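Local coordinates for peptidase S9 prolyl oligopeptidase catalytic domain-containing protein (PDB 4HXF) that probably cleaves peptides as a serine protease of the prolyl oligopeptidase family, an acylaminoacyl peptidase that assembles into a self-compartmentalizing hexamer, at residues 176-180 with 181-185; 277-281 with 282-286; 306-309 with 310-314; 440-443 with 444-447. One frame throughout, in Å; residues are numbered along the deposited sequence.

Contact 1 of 4, residues 176-180 with 181-185; sequences GIWHG and DSIVV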
loop_
_atom_site.group_PDB
_atom_site.type_symbol
_atom_site.label_atom_id
_atom_site.label_comp_id
_atom_site.label_asym_id
_atom_site.label_seq_id
_atom_site.Cartn_x
_atom_site.Cartn_y
_atom_site.Cartn_z
ATOM N N GLY A 176 28.621 21.799 22.443
ATOM C CA GLY A 176 28.517 21.651 23.891
ATOM C C GLY A 176 29.056 20.369 24.369
ATOM O O GLY A 176 28.878 19.390 23.721
ATOM N N ILE A 177 29.700 20.414 25.524
ATOM C CA ILE A 177 30.179 19.259 26.251
ATOM C C ILE A 177 29.775 19.331 27.715
ATOM O O ILE A 177 29.647 20.416 28.298
ATOM C CB ILE A 177 31.698 19.032 26.120
ATOM C CG1 ILE A 177 32.459 20.231 26.678
ATOM C CG2 ILE A 177 32.085 18.826 24.640
ATOM C CD1 ILE A 177 33.903 19.940 26.991
ATOM N N TRP A 178 29.701 18.186 28.355
ATOM C CA TRP A 178 29.651 18.182 29.799
ATOM C C TRP A 178 30.948 18.617 30.475
ATOM O O TRP A 178 32.027 18.271 30.055
ATOM C CB TRP A 178 29.307 16.806 30.344
ATOM C CG TRP A 178 27.877 16.319 30.125
ATOM C CD1 TRP A 178 27.471 15.309 29.310
ATOM C CD2 TRP A 178 26.699 16.806 30.790
ATOM N NE1 TRP A 178 26.184 15.067 29.427
ATOM C CE2 TRP A 178 25.609 15.951 30.277
ATOM C CE3 TRP A 178 26.412 17.858 31.650
ATOM C CZ2 TRP A 178 24.326 16.141 30.641
ATOM C CZ3 TRP A 178 25.092 18.012 32.086
ATOM C CH2 TRP A 178 24.066 17.182 31.553
ATOM N N HIS A 179 30.790 19.325 31.593
ATOM C CA HIS A 179 31.889 19.606 32.494
ATOM C C HIS A 179 31.330 19.410 33.886
ATOM O O HIS A 179 30.760 20.320 34.520
ATOM C CB HIS A 179 32.440 21.013 32.265
ATOM C CG HIS A 179 33.624 21.337 33.178
ATOM N ND1 HIS A 179 34.770 20.648 33.142
ATOM C CD2 HIS A 179 33.801 22.377 34.139
ATOM C CE1 HIS A 179 35.607 21.124 34.105
ATOM N NE2 HIS A 179 35.018 22.200 34.695
ATOM N N GLY A 180 31.440 18.171 34.343
ATOM C CA GLY A 180 30.802 17.775 35.614
ATOM C C GLY A 180 29.290 17.923 35.420
ATOM O O GLY A 180 28.734 17.362 34.434
ATOM N N ASP A 181 28.624 18.725 36.246
ATOM C CA ASP A 181 27.166 19.014 36.144
ATOM C C ASP A 181 26.793 20.274 35.365
ATOM O O ASP A 181 25.600 20.616 35.214
ATOM C CB ASP A 181 26.483 19.085 37.540
ATOM C CG ASP A 181 26.247 17.730 38.111
ATOM O OD1 ASP A 181 26.061 16.775 37.318
ATOM O OD2 ASP A 181 26.441 17.614 39.326
ATOM N N SER A 182 27.829 20.927 34.810
ATOM C CA SER A 182 27.640 22.032 33.884
ATOM C C SER A 182 27.863 21.653 32.477
ATOM O O SER A 182 28.301 20.548 32.181
ATOM C CB SER A 182 28.636 23.183 34.277
ATOM O OG SER A 182 28.412 23.546 35.634
ATOM N N ILE A 183 27.459 22.515 31.562
ATOM C CA ILE A 183 27.694 22.317 30.185
ATOM C C ILE A 183 28.576 23.486 29.642
ATOM O O ILE A 183 28.293 24.656 29.925
ATOM C CB ILE A 183 26.382 22.290 29.374
ATOM C CG1 ILE A 183 25.475 21.122 29.856
ATOM C CG2 ILE A 183 26.627 22.166 27.881
ATOM C CD1 ILE A 183 24.055 21.243 29.320
ATOM N N VAL A 184 29.679 23.142 28.969
ATOM C CA VAL A 184 30.557 24.162 28.320
ATOM C C VAL A 184 30.064 24.331 26.905
ATOM O O VAL A 184 29.992 23.357 26.094
ATOM C CB VAL A 184 32.047 23.779 28.331
ATOM C CG1 VAL A 184 32.897 24.932 27.824
ATOM C CG2 VAL A 184 32.512 23.456 29.732
ATOM N N VAL A 185 29.675 25.540 26.597
ATOM C CA VAL A 185 29.028 25.864 25.343
ATOM C C VAL A 185 29.891 26.750 24.494
ATOM O O VAL A 185 30.244 27.835 24.954
ATOM C CB VAL A 185 27.623 26.493 25.510
ATOM C CG1 VAL A 185 26.901 26.805 24.176
ATOM C CG2 VAL A 185 26.711 25.531 26.452
#
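Trp178 and Ile183 form a non-hydrogen-bonded pair in a tight antiparallel hairpin, and their side chains share one face of the sheet. The indole CG lies opposite the carbonyl carbon (chi1 -71°), which brings CE3 and CZ3 of the ring towards the partner strand. There Trp178 CE3 meets Ile183 CG1 at 3.8 Å. The same CE3 lies 3.3 Å from Ser182 O, which sits at the ring edge near its plane. On the other face are Ile177, His179, Ser182 and Val184. His179 CB packs against Val184 CG2 at 3.5 Å, and His179 ND1 hydrogen-bonds Ser224 OG. Ile177 runs alongside Val184, with CG1 3.9 Å from Val184 CB. A type II' turn from His179 to Ser182 closes the hairpin. Gly180 takes a positive phi there, where a CB would clash with Asp181 N. Asp181 points away from the first strand and makes a salt bridge to Arg117. The backbone pairs His179 N with Ser182 O at 2.8 Å, nearly straight at 172°. Ile177 and Val184 exchange two further bonds. The chemistry is thus divided: the Trp178 and Ile183 face packs mainly on Leu119 and Val156 of the neighbouring propeller sheet, while the polar ends of His179 and Asp181 are tied to residues outside the hairpin.

Contact 2 of 4, residues 277-281 with 282-286; sequences TLFEE and GSVNL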
loop_
_atom_site.group_PDB
_atom_site.type_symbol
_atom_site.label_atom_id
_atom_site.label_comp_id
_atom_site.label_asym_id
_atom_site.label_seq_id
_atom_site.Cartn_x
_atom_site.Cartn_y
_atom_site.Cartn_z
ATOM N N THR A 277 46.656 13.052 18.780
ATOM C CA THR A 277 47.351 12.745 17.586
ATOM C C THR A 277 47.839 13.999 16.895
ATOM O O THR A 277 47.230 15.073 17.040
ATOM C CB THR A 277 46.443 12.006 16.584
ATOM O OG1 THR A 277 45.137 12.626 16.505
ATOM C CG2 THR A 277 46.236 10.514 17.137
ATOM N N LEU A 278 48.922 13.886 16.155
ATOM C CA LEU A 278 49.505 14.983 15.361
ATOM C C LEU A 278 49.712 14.612 13.976
ATOM O O LEU A 278 50.038 13.441 13.651
ATOM C CB LEU A 278 50.937 15.316 15.877
ATOM C CG LEU A 278 51.196 15.754 17.313
ATOM C CD1 LEU A 278 52.697 15.922 17.700
ATOM C CD2 LEU A 278 50.441 17.105 17.498
ATOM N N PHE A 279 49.577 15.605 13.108
ATOM C CA PHE A 279 49.866 15.469 11.676
ATOM C C PHE A 279 51.370 15.680 11.509
ATOM O O PHE A 279 51.949 16.748 11.827
ATOM C CB PHE A 279 49.146 16.495 10.844
ATOM C CG PHE A 279 47.682 16.375 10.773
ATOM C CD1 PHE A 279 46.909 17.160 11.600
ATOM C CD2 PHE A 279 47.045 15.607 9.804
ATOM C CE1 PHE A 279 45.551 17.202 11.548
ATOM C CE2 PHE A 279 45.645 15.599 9.778
ATOM C CZ PHE A 279 44.898 16.375 10.688
ATOM N N GLU A 280 52.067 14.651 11.045
ATOM C CA GLU A 280 53.526 14.677 10.968
ATOM C C GLU A 280 54.042 13.996 9.661
ATOM O O GLU A 280 54.096 12.762 9.602
ATOM C CB GLU A 280 54.181 13.957 12.134
ATOM C CG GLU A 280 53.951 14.569 13.504
ATOM C CD GLU A 280 54.701 13.874 14.594
ATOM O OE1 GLU A 280 54.248 12.896 15.104
ATOM O OE2 GLU A 280 55.792 14.325 14.895
ATOM N N GLU A 281 54.448 14.793 8.702
ATOM C CA GLU A 281 55.141 14.390 7.468
ATOM C C GLU A 281 54.574 13.127 6.854
ATOM O O GLU A 281 55.275 12.153 6.546
ATOM C CB GLU A 281 56.641 14.200 7.788
ATOM C CG GLU A 281 57.255 15.367 8.559
ATOM C CD GLU A 281 57.186 15.170 10.100
ATOM O OE1 GLU A 281 57.371 14.044 10.527
ATOM O OE2 GLU A 281 56.866 16.113 10.887
ATOM N N GLY A 282 53.269 13.159 6.693
ATOM C CA GLY A 282 52.523 12.039 6.085
ATOM C C GLY A 282 51.865 11.033 6.995
ATOM O O GLY A 282 51.044 10.270 6.525
ATOM N N SER A 283 52.191 11.035 8.268
ATOM C CA SER A 283 51.639 10.155 9.275
ATOM C C SER A 283 50.679 10.977 10.155
ATOM O O SER A 283 50.803 12.248 10.278
ATOM C CB SER A 283 52.789 9.602 10.116
ATOM O OG SER A 283 53.621 8.781 9.305
ATOM N N VAL A 284 49.775 10.278 10.829
ATOM C CA VAL A 284 49.016 10.851 11.935
ATOM C C VAL A 284 49.375 9.942 13.133
ATOM O O VAL A 284 48.979 8.774 13.148
ATOM C CB VAL A 284 47.536 11.004 11.704
ATOM C CG1 VAL A 284 46.786 11.411 12.951
ATOM C CG2 VAL A 284 47.289 11.946 10.527
ATOM N N ASN A 285 50.095 10.487 14.090
ATOM C CA ASN A 285 50.756 9.719 15.147
ATOM C C ASN A 285 50.132 10.007 16.503
ATOM O O ASN A 285 49.736 11.155 16.734
ATOM C CB ASN A 285 52.258 10.031 15.214
ATOM C CG ASN A 285 53.031 9.557 13.985
ATOM O OD1 ASN A 285 52.777 8.442 13.476
ATOM N ND2 ASN A 285 53.916 10.441 13.477
ATOM N N LEU A 286 50.029 9.013 17.364
ATOM C CA LEU A 286 49.430 9.059 18.734
ATOM C C LEU A 286 50.457 9.217 19.845
ATOM O O LEU A 286 51.501 8.542 19.905
ATOM C CB LEU A 286 48.612 7.751 19.004
ATOM C CG LEU A 286 47.868 7.662 20.360
ATOM C CD1 LEU A 286 46.782 8.791 20.469
ATOM C CD2 LEU A 286 47.158 6.303 20.418
HETATM O O HOH W 1 55.823 10.133 8.588
#
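Glu280 and Ser283 pair at the end of a beta hairpin, through Glu280 N to Ser283 O at 2.8 Å and Ser283 N to Glu280 O at 2.9 Å. Leu278 and Asn285 exchange a second pair of backbone bonds. The type I' turn between the strands uses Glu281 and Gly282; a side chain at Gly282 would jam against Glu281 O. Among polar side chains, Asn285 ND2 gives a straight bond (171°) to Glu280 OE1 at 3.0 Å. The carboxylate is met from above its plane, while the oxygen lies in the amide plane. The two groups are turned 82° apart. Tyr287 OH also bonds OE1, so two partners grip this oxygen. With alanine at Glu280, Asn285 ND2 and Tyr287 OH would probably lose their shared partner. A water donates to Glu281 O and to Ser283 OG, bridging the turn; Ser283 OG also hydrogen-bonds Gly299 O. Apolar contacts lie on the other face. Val284 CG2 touches Phe279 CD2 at 3.7 Å, the two side chains running side by side. Val284 CG1 reaches Thr277 CB at 3.7 Å. Leu286 CD1 meets Thr277 CG2 at 3.8 Å. The hairpin forms the middle two strands of a four-stranded propeller sheet. Strand 264-270 flanks it, and Phe279 lies beside Glu263, a magnesium ligand. Strand 302-308 of the next sheet packs on Thr277, Val284 and Leu286.

Contact 3 of 4, residues 306-309 with 310-314; sequences FDAD and ERLIY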
loop_
_atom_site.group_PDB
_atom_site.type_symbol
_atom_site.label_atom_id
_atom_site.label_comp_id
_atom_site.label_asym_id
_atom_site.label_seq_id
_atom_site.Cartn_x
_atom_site.Cartn_y
_atom_site.Cartn_z
ATOM N N PHE A 306 40.691 7.116 18.511
ATOM C CA PHE A 306 41.206 6.487 19.681
ATOM C C PHE A 306 40.282 6.815 20.912
ATOM O O PHE A 306 39.393 7.698 20.835
ATOM C CB PHE A 306 42.669 6.862 19.966
ATOM C CG PHE A 306 42.896 8.374 20.200
ATOM C CD1 PHE A 306 43.172 9.223 19.124
ATOM C CD2 PHE A 306 42.700 8.932 21.440
ATOM C CE1 PHE A 306 43.270 10.570 19.319
ATOM C CE2 PHE A 306 42.747 10.336 21.609
ATOM C CZ PHE A 306 43.064 11.128 20.526
ATOM N N ASP A 307 40.449 6.031 21.935
ATOM C CA ASP A 307 39.755 6.293 23.221
ATOM C C ASP A 307 40.521 5.695 24.305
ATOM O O ASP A 307 41.336 4.739 24.167
ATOM C CB ASP A 307 38.316 5.778 23.234
ATOM C CG ASP A 307 37.404 6.503 24.288
ATOM O OD1 ASP A 307 37.762 7.603 24.832
ATOM O OD2 ASP A 307 36.306 6.001 24.646
ATOM N N ALA A 308 40.342 6.255 25.527
ATOM C CA ALA A 308 41.083 5.827 26.604
ATOM C C ALA A 308 40.243 5.961 27.932
ATOM O O ALA A 308 39.479 6.927 28.143
ATOM C CB ALA A 308 42.316 6.761 26.788
ATOM N N ASP A 309 40.429 5.001 28.702
ATOM C CA ASP A 309 39.741 4.976 30.034
ATOM C C ASP A 309 40.645 4.134 30.913
ATOM O O ASP A 309 41.730 4.621 31.238
ATOM C CB ASP A 309 38.268 4.509 30.046
ATOM C CG ASP A 309 37.683 4.500 31.511
ATOM O OD1 ASP A 309 37.759 5.573 32.156
ATOM O OD2 ASP A 309 37.265 3.416 31.938
ATOM N N GLU A 310 40.300 2.897 31.266
ATOM C CA GLU A 310 41.284 2.029 31.824
ATOM C C GLU A 310 42.251 1.483 30.858
ATOM O O GLU A 310 43.415 1.084 31.205
ATOM C CB GLU A 310 40.648 0.884 32.642
ATOM C CG GLU A 310 39.807 1.430 33.803
ATOM C CD GLU A 310 39.139 0.359 34.679
ATOM O OE1 GLU A 310 39.154 -0.861 34.326
ATOM O OE2 GLU A 310 38.616 0.775 35.747
ATOM N N ARG A 311 41.811 1.368 29.623
ATOM C CA ARG A 311 42.663 0.819 28.570
ATOM C C ARG A 311 42.771 1.893 27.463
ATOM O O ARG A 311 41.971 2.806 27.423
ATOM C CB ARG A 311 41.998 -0.431 27.978
ATOM C CG ARG A 311 41.889 -1.610 28.992
ATOM C CD ARG A 311 43.248 -2.039 29.556
ATOM N NE ARG A 311 43.757 -3.297 29.002
ATOM C CZ ARG A 311 43.169 -4.496 29.176
ATOM N NH1 ARG A 311 42.014 -4.622 29.868
ATOM N NH2 ARG A 311 43.722 -5.582 28.633
ATOM N N LEU A 312 43.822 1.823 26.697
ATOM C CA LEU A 312 43.966 2.715 25.516
ATOM C C LEU A 312 43.827 1.852 24.206
ATOM O O LEU A 312 44.607 0.925 23.965
ATOM C CB LEU A 312 45.298 3.460 25.471
ATOM C CG LEU A 312 45.678 4.303 24.216
ATOM C CD1 LEU A 312 44.625 5.387 23.912
ATOM C CD2 LEU A 312 47.071 4.829 24.445
ATOM N N ILE A 313 42.876 2.290 23.392
ATOM C CA ILE A 313 42.640 1.606 22.104
ATOM C C ILE A 313 42.626 2.636 20.993
ATOM O O ILE A 313 42.280 3.825 21.226
ATOM C CB ILE A 313 41.372 0.793 22.162
ATOM C CG1 ILE A 313 40.184 1.578 22.634
ATOM C CG2 ILE A 313 41.571 -0.448 23.050
ATOM C CD1 ILE A 313 39.145 1.954 21.685
ATOM N N TYR A 314 42.973 2.166 19.801
ATOM C CA TYR A 314 42.997 3.064 18.656
ATOM C C TYR A 314 42.854 2.321 17.361
ATOM O O TYR A 314 43.176 1.164 17.214
ATOM C CB TYR A 314 44.308 3.887 18.697
ATOM C CG TYR A 314 45.600 3.140 18.779
ATOM C CD1 TYR A 314 46.164 2.854 20.029
ATOM C CD2 TYR A 314 46.300 2.730 17.633
ATOM C CE1 TYR A 314 47.345 2.186 20.141
ATOM C CE2 TYR A 314 47.530 2.056 17.723
ATOM C CZ TYR A 314 48.071 1.840 19.000
ATOM O OH TYR A 314 49.249 1.199 19.112
#
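Asp307 O accepts the backbone N-H of Ile313 at 3.0 Å, almost straight at 176°. Leu312 CA makes a CA-H...O contact to the same oxygen, and Leu312 CD1 lies 3.4 Å from it. In return Asp307 N bonds to Ile313 O, which also receives a CA-H contact from Phe306. Towards the turn, Asp309 N bonds to Arg311 O at 3.0 Å. On one face Leu312 CD1 packs against Ala308 CB at 3.9 Å. Its CG lies anti to the backbone N (chi1 173°), and this carries CD1 across to the first strand. Phe306 and Tyr314 meet through their CB atoms, 3.6 Å apart, and their rings lead away from the contact. At the turn the side chains of Asp309 and Glu310 lie side by side, carboxylate planes 10° apart, with Asp309 OD2 and Glu310 OE2 4.8 Å apart. Asp309 OD2 accepts a hydrogen bond from Lys24 N. A leucine replacing Asp309 would probably leave that N-H without its acceptor and break the tie to the segment before strand 26-35. The hairpin is formed by the first two strands of a four-stranded propeller sheet. Strand 324-328 continues it beyond strand 312-317. Tyr275 of strand 273-280 covers Ala308 and Leu312, while strand 16-23 lies against Asp307 and Ile313 on the other face.

Contact 4 of 4, residues 440-443 with 444-447; sequences DILN and GIEE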
loop_
_atom_site.group_PDB
_atom_site.type_symbol
_atom_site.label_atom_id
_atom_site.label_comp_id
_atom_site.label_asym_id
_atom_site.label_seq_id
_atom_site.Cartn_x
_atom_site.Cartn_y
_atom_site.Cartn_z
ATOM N N ASP A 440 56.275 23.061 -6.757
ATOM C CA ASP A 440 56.688 21.907 -5.924
ATOM C C ASP A 440 56.224 20.595 -6.557
ATOM O O ASP A 440 56.966 19.606 -6.596
ATOM C CB ASP A 440 56.109 21.984 -4.506
ATOM C CG ASP A 440 56.667 23.153 -3.654
ATOM O OD1 ASP A 440 57.741 23.673 -3.939
ATOM O OD2 ASP A 440 55.904 23.539 -2.759
ATOM N N ILE A 441 55.009 20.573 -7.086
ATOM C CA ILE A 441 54.435 19.386 -7.744
ATOM C C ILE A 441 55.274 19.045 -9.012
ATOM O O ILE A 441 55.777 17.931 -9.133
ATOM C CB ILE A 441 52.949 19.582 -8.049
ATOM C CG1 ILE A 441 52.179 19.608 -6.712
ATOM C CG2 ILE A 441 52.473 18.426 -8.960
ATOM C CD1 ILE A 441 50.744 20.179 -6.938
ATOM N N LEU A 442 55.557 20.070 -9.829
ATOM C CA LEU A 442 56.440 19.861 -10.989
ATOM C C LEU A 442 57.827 19.347 -10.647
ATOM O O LEU A 442 58.363 18.419 -11.276
ATOM C CB LEU A 442 56.550 21.095 -11.847
ATOM C CG LEU A 442 55.248 21.634 -12.435
ATOM C CD1 LEU A 442 55.575 22.870 -13.210
ATOM C CD2 LEU A 442 54.584 20.582 -13.380
ATOM N N ASN A 443 58.397 19.899 -9.571
ATOM C CA ASN A 443 59.735 19.475 -9.163
ATOM C C ASN A 443 59.736 18.036 -8.597
ATOM O O ASN A 443 60.699 17.302 -8.797
ATOM C CB ASN A 443 60.306 20.490 -8.130
ATOM C CG ASN A 443 60.771 21.785 -8.828
ATOM O OD1 ASN A 443 61.243 21.726 -9.970
ATOM N ND2 ASN A 443 60.658 22.936 -8.176
ATOM N N GLY A 444 58.643 17.663 -7.924
ATOM C CA GLY A 444 58.487 16.313 -7.451
ATOM C C GLY A 444 58.388 15.312 -8.554
ATOM O O GLY A 444 59.000 14.252 -8.538
ATOM N N ILE A 445 57.622 15.686 -9.544
ATOM C CA ILE A 445 57.470 14.826 -10.732
ATOM C C ILE A 445 58.801 14.672 -11.417
ATOM O O ILE A 445 59.175 13.589 -11.816
ATOM C CB ILE A 445 56.451 15.436 -11.734
ATOM C CG1 ILE A 445 55.101 15.487 -11.166
ATOM C CG2 ILE A 445 56.473 14.654 -13.096
ATOM C CD1 ILE A 445 54.138 16.337 -11.986
ATOM N N GLU A 446 59.601 15.727 -11.553
ATOM C CA GLU A 446 60.880 15.713 -12.215
ATOM C C GLU A 446 61.840 14.800 -11.488
ATOM O O GLU A 446 62.502 13.962 -12.142
ATOM C CB GLU A 446 61.448 17.115 -12.339
ATOM C CG GLU A 446 62.718 17.198 -13.116
ATOM C CD GLU A 446 63.362 18.624 -13.061
ATOM O OE1 GLU A 446 64.335 18.802 -13.843
ATOM O OE2 GLU A 446 62.943 19.503 -12.229
ATOM N N GLU A 447 61.786 14.791 -10.176
ATOM C CA GLU A 447 62.674 13.920 -9.435
ATOM C C GLU A 447 62.244 12.446 -9.524
ATOM O O GLU A 447 63.085 11.561 -9.729
ATOM C CB GLU A 447 62.804 14.363 -7.980
ATOM C CG GLU A 447 63.650 13.434 -7.076
ATOM C CD GLU A 447 65.124 13.241 -7.466
ATOM O OE1 GLU A 447 65.764 12.412 -6.808
ATOM O OE2 GLU A 447 65.604 13.885 -8.460
HETATM O O HOH W 2 63.263 18.004 -9.188
#
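Ile441 and Ile445 pack one turn apart on an alpha helix of the alpha/beta-hydrolase fold. Ile445 CD1 touches Ile441 CG2 at 4.0 Å, the side chains crossing at a slant. Ile445 CG1 lies opposite its own carbonyl carbon (chi1 -65°), and this turns it back along the helix to 3.3 Å from Ile441 O. The same oxygen accepts Ile445 N at 2.9 Å. Leu442 CD2 comes only loosely to Ile445 CD1. Regular i to i+4 bonds hold these positions: Gly444 N to Asp440 O at 2.9 Å, Glu446 N to Leu442 O, and Glu447 N to Asn443 O. On another side Asn443 and Glu446 lie side by side, with amide and carboxylate nearly coplanar, 27° apart. Asn443 OD1 is 3.6 Å from Glu446 OE2, and the two oxygens are not hydrogen-bonded. The extended chain of Glu446 sets its carboxylate beside that amide.

Further out, the two isoleucines face the central sheet: Ile441 packs on Val384 and Ile445 on Val382, both in strand 378-384. Ser358 OG bonds both Asp440 OD1 and Asn443 ND2, joining the helix to strand 352-358. Arg416 pairs with Asp440, and its charge probably stabilises that buried carboxylate. Glu447 rests on Phe354 and Phe356 and pairs with Arg450. One water joins the polar side of the helix: it donates to Asn443 O at 2.7 Å and, more weakly, to Glu446 OE2 at 3.4 Å.

The four contacts follow in series along the chain. Contacts 1, 2 and 3 are hairpins in three different four-stranded sheets of the beta-propeller; contact 4 covers about two turns of helix 436-451 in the hydrolase domain. Contacts 2 and 3 have centres 18 Å apart and touch where adjacent sheets pack: Leu286 CD2 meets Tyr314 CD1 at 3.6 Å, and Thr277 CG2 meets Phe306 CE1 at 3.7 Å. Contact 1 stands apart, its centre 22 Å from that of contact 3. Contacts 1 and 4 are 49 Å apart between centres, on opposite sides of the chain's centre. The turn of contact 2 bonds to Tyr394 and Gly420 of the hydrolase part, so the propeller and hydrolase regions meet here.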